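Local coordinates for protein ChiX (Serratia marcescens, PDB 5OPZ) that probably cleaves the L-Ala-D-Glu bond of peptidoglycan peptides as a zinc-dependent endopeptidase and is required for chitinase secretion by the bacterium, at residues L22-I33 with L73-V81; C109-G117 with H127-Y135. One frame throughout, in Å; residues are numbered along the deposited sequence.

Contact 1: residues L22-I33 with L73-V81; sequences LRGVHPDLVRVI and LTGHAVDVV. With ZN (zinc ion), chain C.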
loop_
_atom_site.group_PDB
_atom_site.type_symbol
_atom_site.label_atom_id
_atom_site.label_comp_id
_atom_site.label_asym_id
_atom_site.label_seq_id
_atom_site.Cartn_x
_atom_site.Cartn_y
_atom_site.Cartn_z
ATOM N N LEU A 22 -8.060 2.350 -4.556
ATOM C CA LEU A 22 -7.800 3.517 -3.736
ATOM C C LEU A 22 -9.057 4.329 -3.425
ATOM O O LEU A 22 -8.983 5.279 -2.652
ATOM C CB LEU A 22 -6.799 4.436 -4.465
ATOM C CG LEU A 22 -5.359 3.951 -4.398
ATOM C CD1 LEU A 22 -4.475 4.693 -5.394
ATOM C CD2 LEU A 22 -4.805 4.067 -3.001
ATOM N N ARG A 23 -10.195 3.997 -4.003
ATOM C CA ARG A 23 -11.393 4.748 -3.699
ATOM C C ARG A 23 -11.753 4.588 -2.206
ATOM O O ARG A 23 -11.730 3.483 -1.644
ATOM C CB ARG A 23 -12.553 4.338 -4.598
ATOM C CG ARG A 23 -12.383 4.723 -6.053
ATOM C CD ARG A 23 -13.609 4.178 -6.784
ATOM N NE ARG A 23 -13.551 4.359 -8.234
ATOM C CZ ARG A 23 -14.104 5.374 -8.896
ATOM N NH1 ARG A 23 -14.792 6.327 -8.263
ATOM N NH2 ARG A 23 -13.981 5.427 -10.226
ATOM N N GLY A 24 -12.049 5.722 -1.572
ATOM C CA GLY A 24 -12.288 5.782 -0.145
ATOM C C GLY A 24 -11.073 5.895 0.762
ATOM O O GLY A 24 -11.216 6.118 1.951
ATOM N N VAL A 25 -9.873 5.765 0.227
ATOM C CA VAL A 25 -8.646 5.963 0.984
ATOM C C VAL A 25 -8.478 7.483 1.174
ATOM O O VAL A 25 -8.834 8.309 0.309
ATOM C CB VAL A 25 -7.479 5.249 0.252
ATOM C CG1 VAL A 25 -6.151 5.546 0.863
ATOM C CG2 VAL A 25 -7.756 3.764 0.294
ATOM N N HIS A 26 -7.839 7.854 2.272
ATOM C CA HIS A 26 -7.551 9.267 2.571
ATOM C C HIS A 26 -6.894 9.937 1.375
ATOM O O HIS A 26 -5.908 9.390 0.870
ATOM C CB HIS A 26 -6.631 9.373 3.778
ATOM C CG HIS A 26 -6.529 10.753 4.341
ATOM N ND1 HIS A 26 -5.832 11.759 3.708
ATOM C CD2 HIS A 26 -7.097 11.319 5.427
ATOM C CE1 HIS A 26 -5.972 12.884 4.386
ATOM N NE2 HIS A 26 -6.716 12.632 5.448
ATOM N N PRO A 27 -7.407 11.095 0.912
ATOM C CA PRO A 27 -6.818 11.731 -0.265
ATOM C C PRO A 27 -5.310 11.943 -0.222
ATOM O O PRO A 27 -4.687 11.949 -1.273
ATOM C CB PRO A 27 -7.604 13.043 -0.380
ATOM C CG PRO A 27 -8.908 12.779 0.305
ATOM C CD PRO A 27 -8.599 11.816 1.407
ATOM N N ASP A 28 -4.725 12.206 0.936
ATOM C CA ASP A 28 -3.304 12.437 1.027
ATOM C C ASP A 28 -2.506 11.154 0.770
ATOM O O ASP A 28 -1.463 11.195 0.089
ATOM C CB ASP A 28 -2.893 13.086 2.334
ATOM C CG ASP A 28 -3.393 14.524 2.449
ATOM O OD1 ASP A 28 -3.877 15.111 1.435
ATOM O OD2 ASP A 28 -3.268 15.039 3.573
ATOM N N LEU A 29 -3.009 10.014 1.268
ATOM C CA LEU A 29 -2.341 8.749 0.946
ATOM C C LEU A 29 -2.541 8.399 -0.528
ATOM O O LEU A 29 -1.651 7.891 -1.177
ATOM C CB LEU A 29 -2.843 7.662 1.897
ATOM C CG LEU A 29 -2.149 6.304 1.711
ATOM C CD1 LEU A 29 -0.663 6.354 1.857
ATOM C CD2 LEU A 29 -2.691 5.318 2.754
ATOM N N VAL A 30 -3.728 8.676 -1.059
ATOM C CA VAL A 30 -3.942 8.454 -2.471
ATOM C C VAL A 30 -2.928 9.232 -3.311
ATOM O O VAL A 30 -2.373 8.710 -4.277
ATOM C CB VAL A 30 -5.364 8.842 -2.901
ATOM C CG1 VAL A 30 -5.540 8.751 -4.423
ATOM C CG2 VAL A 30 -6.370 7.949 -2.202
ATOM N N ARG A 31 -2.706 10.487 -2.934
ATOM C CA ARG A 31 -1.790 11.317 -3.717
ATOM C C ARG A 31 -0.374 10.704 -3.726
ATOM O O ARG A 31 0.264 10.584 -4.790
ATOM C CB ARG A 31 -1.806 12.712 -3.140
ATOM C CG ARG A 31 -1.034 13.727 -3.946
ATOM C CD ARG A 31 -1.767 15.071 -3.875
ATOM N NE ARG A 31 -2.084 15.410 -2.486
ATOM C CZ ARG A 31 -1.227 15.914 -1.598
ATOM N NH1 ARG A 31 0.048 16.196 -1.913
ATOM N NH2 ARG A 31 -1.668 16.156 -0.369
ATOM N N VAL A 32 0.057 10.210 -2.571
ATOM C CA VAL A 32 1.362 9.608 -2.463
ATOM C C VAL A 32 1.483 8.319 -3.289
ATOM O O VAL A 32 2.453 8.112 -4.052
ATOM C CB VAL A 32 1.735 9.322 -1.000
ATOM C CG1 VAL A 32 2.968 8.449 -0.901
ATOM C CG2 VAL A 32 1.924 10.645 -0.240
ATOM N N ILE A 33 0.465 7.475 -3.180
ATOM C CA ILE A 33 0.531 6.206 -3.894
ATOM C C ILE A 33 0.480 6.443 -5.391
ATOM O O ILE A 33 1.161 5.737 -6.165
ATOM C CB ILE A 33 -0.566 5.216 -3.440
ATOM C CG1 ILE A 33 -0.400 4.857 -1.946
ATOM C CG2 ILE A 33 -0.544 3.955 -4.286
ATOM C CD1 ILE A 33 0.897 4.167 -1.528
ATOM N N LEU A 73 -9.409 0.696 8.351
ATOM C CA LEU A 73 -10.812 0.957 8.516
ATOM C C LEU A 73 -11.231 2.373 8.215
ATOM O O LEU A 73 -12.359 2.602 7.812
ATOM C CB LEU A 73 -11.240 0.647 9.961
ATOM C CG LEU A 73 -11.251 -0.829 10.356
ATOM C CD1 LEU A 73 -11.585 -0.989 11.816
ATOM C CD2 LEU A 73 -12.251 -1.581 9.540
ATOM N N THR A 74 -10.313 3.307 8.440
ATOM C CA THR A 74 -10.606 4.727 8.387
ATOM C C THR A 74 -10.066 5.375 7.099
ATOM O O THR A 74 -10.233 6.551 6.904
ATOM C CB THR A 74 -9.984 5.396 9.618
ATOM O OG1 THR A 74 -8.603 5.009 9.691
ATOM C CG2 THR A 74 -10.698 5.021 10.902
ATOM N N GLY A 75 -9.449 4.602 6.210
ATOM C CA GLY A 75 -8.878 5.130 4.998
ATOM C C GLY A 75 -7.414 5.490 5.060
ATOM O O GLY A 75 -6.901 6.103 4.141
ATOM N N HIS A 76 -6.713 5.124 6.139
ATOM C CA HIS A 76 -5.344 5.586 6.356
ATOM C C HIS A 76 -4.261 4.561 5.948
ATOM O O HIS A 76 -3.070 4.804 6.261
ATOM C CB HIS A 76 -5.133 6.050 7.792
ATOM C CG HIS A 76 -5.969 7.225 8.179
ATOM N ND1 HIS A 76 -7.263 7.099 8.628
ATOM C CD2 HIS A 76 -5.681 8.548 8.228
ATOM C CE1 HIS A 76 -7.731 8.293 8.935
ATOM N NE2 HIS A 76 -6.802 9.189 8.684
ATOM N N ALA A 77 -4.629 3.465 5.280
ATOM C CA ALA A 77 -3.631 2.471 4.911
ATOM C C ALA A 77 -3.981 1.787 3.620
ATOM O O ALA A 77 -5.134 1.709 3.224
ATOM C CB ALA A 77 -3.513 1.448 6.026
ATOM N N VAL A 78 -2.952 1.295 2.950
ATOM C CA VAL A 78 -3.081 0.429 1.782
ATOM C C VAL A 78 -2.126 -0.745 1.943
ATOM O O VAL A 78 -1.044 -0.602 2.527
ATOM C CB VAL A 78 -2.786 1.163 0.451
ATOM C CG1 VAL A 78 -3.810 2.272 0.236
ATOM C CG2 VAL A 78 -1.391 1.718 0.423
ATOM N N ASP A 79 -2.540 -1.883 1.372
ATOM C CA ASP A 79 -1.635 -2.995 1.071
ATOM C C ASP A 79 -1.442 -3.058 -0.434
ATOM O O ASP A 79 -2.414 -3.047 -1.159
ATOM C CB ASP A 79 -2.228 -4.285 1.596
ATOM C CG ASP A 79 -2.246 -4.390 3.096
ATOM O OD1 ASP A 79 -1.702 -3.554 3.802
ATOM O OD2 ASP A 79 -2.827 -5.346 3.606
ATOM N N VAL A 80 -0.192 -3.062 -0.842
ATOM C CA VAL A 80 0.143 -3.162 -2.239
ATOM C C VAL A 80 0.505 -4.606 -2.579
ATOM O O VAL A 80 0.856 -5.401 -1.728
ATOM C CB VAL A 80 1.306 -2.239 -2.668
ATOM C CG1 VAL A 80 0.995 -0.789 -2.312
ATOM C CG2 VAL A 80 2.616 -2.644 -2.034
ATOM N N VAL A 81 0.363 -4.922 -3.849
ATOM C CA VAL A 81 0.771 -6.206 -4.383
ATOM C C VAL A 81 1.710 -5.947 -5.571
ATOM O O VAL A 81 1.341 -5.217 -6.529
ATOM C CB VAL A 81 -0.412 -7.115 -4.763
ATOM C CG1 VAL A 81 -1.322 -6.499 -5.762
ATOM C CG2 VAL A 81 0.082 -8.471 -5.244
HETATM ZN ZN ZN C . -2.222 -3.413 5.720
#

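Contact 2: residues C109-G117 with H127-Y135; sequences CGIIVEWGG and HFQLTFRDY. With ZN (zinc ion), chain C.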
loop_
_atom_site.group_PDB
_atom_site.type_symbol
_atom_site.label_atom_id
_atom_site.label_comp_id
_atom_site.label_asym_id
_atom_site.label_seq_id
_atom_site.Cartn_x
_atom_site.Cartn_y
_atom_site.Cartn_z
ATOM N N CYS A 109 5.701 15.043 -1.204
ATOM C CA CYS A 109 4.408 15.565 -0.747
ATOM C C CYS A 109 4.427 16.112 0.653
ATOM O O CYS A 109 3.418 16.660 1.117
ATOM C CB CYS A 109 3.324 14.474 -0.821
ATOM S SG CYS A 109 2.939 13.924 -2.500
ATOM N N GLY A 110 5.545 15.968 1.351
ATOM C CA GLY A 110 5.642 16.486 2.690
ATOM C C GLY A 110 4.878 15.661 3.708
ATOM O O GLY A 110 4.404 16.216 4.724
ATOM N N ILE A 111 4.753 14.347 3.472
ATOM C CA ILE A 111 3.936 13.460 4.320
ATOM C C ILE A 111 4.768 12.260 4.693
ATOM O O ILE A 111 5.337 11.644 3.820
ATOM C CB ILE A 111 2.709 12.977 3.531
ATOM C CG1 ILE A 111 1.790 14.144 3.195
ATOM C CG2 ILE A 111 1.948 11.873 4.264
ATOM C CD1 ILE A 111 0.822 13.816 2.123
ATOM N N ILE A 112 4.794 11.873 5.956
ATOM C CA ILE A 112 5.463 10.631 6.369
ATOM C C ILE A 112 4.512 9.460 6.081
ATOM O O ILE A 112 3.345 9.479 6.470
ATOM C CB ILE A 112 5.865 10.724 7.853
ATOM C CG1 ILE A 112 6.954 11.783 8.041
ATOM C CG2 ILE A 112 6.313 9.371 8.367
ATOM C CD1 ILE A 112 7.213 12.092 9.501
ATOM N N VAL A 113 5.017 8.434 5.387
ATOM C CA VAL A 113 4.235 7.210 5.215
ATOM C C VAL A 113 5.025 6.088 5.840
ATOM O O VAL A 113 6.130 5.831 5.425
ATOM C CB VAL A 113 3.916 6.925 3.725
ATOM C CG1 VAL A 113 3.198 5.586 3.528
ATOM C CG2 VAL A 113 3.108 8.097 3.171
ATOM N N GLU A 114 4.432 5.372 6.780
ATOM C CA GLU A 114 5.075 4.244 7.440
ATOM C C GLU A 114 4.885 3.013 6.584
ATOM O O GLU A 114 3.832 2.806 5.995
ATOM C CB GLU A 114 4.471 3.987 8.817
ATOM C CG GLU A 114 4.773 5.028 9.875
ATOM C CD GLU A 114 4.035 4.790 11.191
ATOM O OE1 GLU A 114 2.783 4.865 11.240
ATOM O OE2 GLU A 114 4.719 4.513 12.187
ATOM N N TRP A 115 5.951 2.234 6.502
ATOM C CA TRP A 115 6.004 0.996 5.740
ATOM C C TRP A 115 6.107 -0.216 6.691
ATOM O O TRP A 115 6.942 -0.207 7.586
ATOM C CB TRP A 115 7.209 1.020 4.802
ATOM C CG TRP A 115 7.398 -0.184 3.984
ATOM C CD1 TRP A 115 6.415 -0.932 3.396
ATOM C CD2 TRP A 115 8.639 -0.840 3.672
ATOM N NE1 TRP A 115 6.967 -1.962 2.687
ATOM C CE2 TRP A 115 8.326 -1.932 2.830
ATOM C CE3 TRP A 115 9.985 -0.561 3.944
ATOM C CZ2 TRP A 115 9.328 -2.795 2.341
ATOM C CZ3 TRP A 115 10.969 -1.407 3.437
ATOM C CH2 TRP A 115 10.628 -2.500 2.659
ATOM N N GLY A 116 5.338 -1.256 6.428
ATOM C CA GLY A 116 5.424 -2.487 7.227
ATOM C C GLY A 116 6.746 -3.180 7.102
ATOM O O GLY A 116 7.070 -4.019 7.918
ATOM N N GLY A 117 7.520 -2.842 6.073
ATOM C CA GLY A 117 8.863 -3.372 5.966
ATOM C C GLY A 117 9.847 -2.837 6.984
ATOM O O GLY A 117 10.919 -3.395 7.140
ATOM N N HIS A 127 2.295 -3.319 3.421
ATOM C CA HIS A 127 1.534 -2.340 4.162
ATOM C C HIS A 127 2.179 -0.998 4.199
ATOM O O HIS A 127 3.339 -0.868 4.560
ATOM C CB HIS A 127 1.348 -2.885 5.580
ATOM C CG HIS A 127 0.501 -2.021 6.472
ATOM N ND1 HIS A 127 -0.869 -2.088 6.507
ATOM C CD2 HIS A 127 0.832 -0.949 7.213
ATOM C CE1 HIS A 127 -1.349 -1.179 7.322
ATOM N NE2 HIS A 127 -0.332 -0.453 7.733
ATOM N N PHE A 128 1.393 0.024 3.851
ATOM C CA PHE A 128 1.804 1.426 4.007
ATOM C C PHE A 128 0.677 2.193 4.741
ATOM O O PHE A 128 -0.508 1.927 4.456
ATOM C CB PHE A 128 2.072 2.110 2.684
ATOM C CG PHE A 128 3.212 1.537 1.924
ATOM C CD1 PHE A 128 3.074 0.413 1.138
ATOM C CD2 PHE A 128 4.466 2.026 2.128
ATOM C CE1 PHE A 128 4.138 -0.093 0.412
ATOM C CE2 PHE A 128 5.537 1.571 1.395
ATOM C CZ PHE A 128 5.382 0.480 0.565
ATOM N N GLN A 129 1.027 3.156 5.594
ATOM C CA GLN A 129 -0.024 3.926 6.287
ATOM C C GLN A 129 0.431 5.334 6.567
ATOM O O GLN A 129 1.605 5.605 6.768
ATOM C CB GLN A 129 -0.502 3.250 7.584
ATOM C CG GLN A 129 0.582 3.139 8.640
ATOM C CD GLN A 129 0.113 2.437 9.850
ATOM O OE1 GLN A 129 -0.477 1.365 9.784
ATOM N NE2 GLN A 129 0.308 3.070 11.004
ATOM N N LEU A 130 -0.575 6.201 6.683
ATOM C CA LEU A 130 -0.358 7.503 7.295
ATOM C C LEU A 130 -0.201 7.332 8.812
ATOM O O LEU A 130 -0.769 6.412 9.404
ATOM C CB LEU A 130 -1.546 8.424 7.041
ATOM C CG LEU A 130 -1.819 8.733 5.550
ATOM C CD1 LEU A 130 -3.103 9.512 5.380
ATOM C CD2 LEU A 130 -0.650 9.483 4.913
ATOM N N THR A 131 0.599 8.183 9.447
ATOM C CA THR A 131 0.860 8.009 10.879
ATOM C C THR A 131 -0.316 8.477 11.717
ATOM O O THR A 131 -1.034 9.409 11.333
ATOM C CB THR A 131 2.125 8.710 11.413
ATOM O OG1 THR A 131 1.970 10.108 11.419
ATOM C CG2 THR A 131 3.308 8.404 10.634
ATOM N N PHE A 132 -0.462 7.841 12.877
ATOM C CA PHE A 132 -1.413 8.324 13.883
ATOM C C PHE A 132 -1.089 9.726 14.377
ATOM O O PHE A 132 -2.022 10.506 14.630
ATOM C CB PHE A 132 -1.495 7.358 15.056
ATOM C CG PHE A 132 -2.367 6.157 14.799
ATOM C CD1 PHE A 132 -3.751 6.260 14.715
ATOM C CD2 PHE A 132 -1.809 4.897 14.665
ATOM C CE1 PHE A 132 -4.569 5.137 14.520
ATOM C CE2 PHE A 132 -2.612 3.762 14.480
ATOM C CZ PHE A 132 -3.993 3.902 14.363
ATOM N N ARG A 133 0.201 10.048 14.520
ATOM C CA ARG A 133 0.590 11.389 14.986
ATOM C C ARG A 133 0.159 12.490 14.007
ATOM O O ARG A 133 -0.418 13.515 14.404
ATOM C CB ARG A 133 2.087 11.503 15.272
ATOM C CG ARG A 133 2.562 10.608 16.423
ATOM C CD ARG A 133 4.077 10.416 16.384
ATOM N NE ARG A 133 4.637 9.591 17.472
ATOM C CZ ARG A 133 4.699 9.905 18.769
ATOM N NH1 ARG A 133 5.252 9.035 19.607
ATOM N NH2 ARG A 133 4.212 11.036 19.263
ATOM N N ASP A 134 0.341 12.249 12.713
ATOM C CA ASP A 134 0.009 13.277 11.733
ATOM C C ASP A 134 -1.438 13.302 11.370
ATOM O O ASP A 134 -1.963 14.365 10.993
ATOM C CB ASP A 134 0.785 13.098 10.430
ATOM C CG ASP A 134 2.258 13.258 10.583
ATOM O OD1 ASP A 134 2.709 14.106 11.399
ATOM O OD2 ASP A 134 2.993 12.536 9.844
ATOM N N TYR A 135 -2.056 12.124 11.372
ATOM C CA TYR A 135 -3.395 11.886 10.895
ATOM C C TYR A 135 -4.142 11.081 11.950
ATOM O O TYR A 135 -4.295 9.871 11.764
ATOM C CB TYR A 135 -3.366 11.143 9.547
ATOM C CG TYR A 135 -2.863 11.977 8.413
ATOM C CD1 TYR A 135 -1.494 12.062 8.127
ATOM C CD2 TYR A 135 -3.745 12.708 7.622
ATOM C CE1 TYR A 135 -1.034 12.846 7.093
ATOM C CE2 TYR A 135 -3.278 13.511 6.598
ATOM C CZ TYR A 135 -1.928 13.563 6.310
ATOM O OH TYR A 135 -1.396 14.387 5.329
HETATM ZN ZN ZN C . -2.222 -3.413 5.720
HETATM O O HOH W 1 1.720 10.628 8.198
HETATM O O HOH W 2 4.360 14.092 7.868
HETATM O O HOH W 3 1.316 5.596 13.317
#

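Contact 1: residues L22-I33 with L73-V81
Helix 27-39 packs on the antiparallel sheet of this zinc peptidase of clan MD, and Leu22, Val25, Leu29 and Ile33 gather round Val78 of strand 77-82. Branched and short, Val78 suits a strand wedged under a helix, because its two methyls face different neighbours: CG1 a group of three, CG2 Ile33. CG1 meets Leu22 CD2 at 3.8 Å, with Val25 CG1 and Leu29 CD2 a little farther off. CG2 faces the tip of Ile33, whose CD1 comes to 3.9 Å. Leu29, with CG anti to its backbone N (chi1 -177°), also sends CD2 over the backbone of His76 and Ala77, 3.6 Å from His76 O. Val46 of strand 44-48 closes on Val78 too, so this is core packing.

Where the helix begins, the contact turns polar. His26 N donates to Gly75 O over 2.7 Å, almost straight at 172°. Having no side chain and a positive phi of 94°, Gly75 lets the two backbones run close, with Val25 CA 4.1 Å from Gly75 CA. His26 is also the N-cap: its ND1 accepts from Asp28 N, which lies in the plane of the imidazole, satisfying an amide of the first turn. The same ring sits obliquely beside that of His76, whose ND1 is hydrogen-bonded to Thr74 OG1 at 2.7 Å, either able to donate.

One residue beyond Val78, the strand serves the metal site instead of the core. Asp79 is a zinc ligand, with His72 and His127 as the other protein ligands, and its OD1 lies 2.0 Å from the zinc ion.

Contact 2: residues C109-G117 with H127-Y135
Glu114 OE1 is gripped twice, by Gln129 NE2 at 3.1 Å and by a water at 2.6 Å that also accepts from Phe132 N. Glu114 and Gln129 face each other as a hydrogen-bonded pair in the beta hairpin of strands 113-115 and 127-130. The amide nitrogen approaches from above the carboxylate plane, the two planes standing 68° apart. With CG between its backbone N and carbonyl carbon (chi1 64°) and the chain extended beyond, Gln129 suits its place by an amide that works both ways: OE1 accepts from His127 NE2 at 2.7 Å, nearly in the imidazole plane. That second-shell bond helps to fix the rotation of the ring whose ND1 binds the zinc ion, and the carboxylate would probably polarise the amide, making OE1 a better acceptor.

On the sheet face toward helix 92-109, the aromatic pair Trp115 and Phe128 lies side by side. The five-membered ring of Trp115 stacks offset on Phe128, planes 16° apart, with CD1 over the phenyl face. Gly117 CA sits over the opposite face of the indole, a place that suits a residue without a side chain, and NE1 bonds to Gly125 O.

Past the strands, water replaces direct pairing. One molecule donates to Ile112 O and to Asp134 OD2 and accepts from Thr131 N, while Thr131 OG1 accepts from Asp134 N, an ST motif. Toward helix 27-39, Ile111 CG2 packs on Leu130 CD2 at 3.6 Å.

Strands 77-82 and 127-130 are neighbours in one antiparallel sheet, so contact 1 and contact 2 each use one of its two central strands, joined by Phe128 N bonding to Val78 O. Contact 1 is buried and mostly aliphatic, seating helix 27-39 on the sheet. Contact 2 is partly buried and reaches strand 113-115, one of the two edge strands, where a carboxylate, an amide and waters take over on the more open face and an aromatic stack lies on the other. Each supplies one zinc ligand, Asp79 and His127. A second tie runs from Asp28 OD2, near the start of the helix, to Tyr135 OH, 2.6 Å away, in the segment following the hairpin.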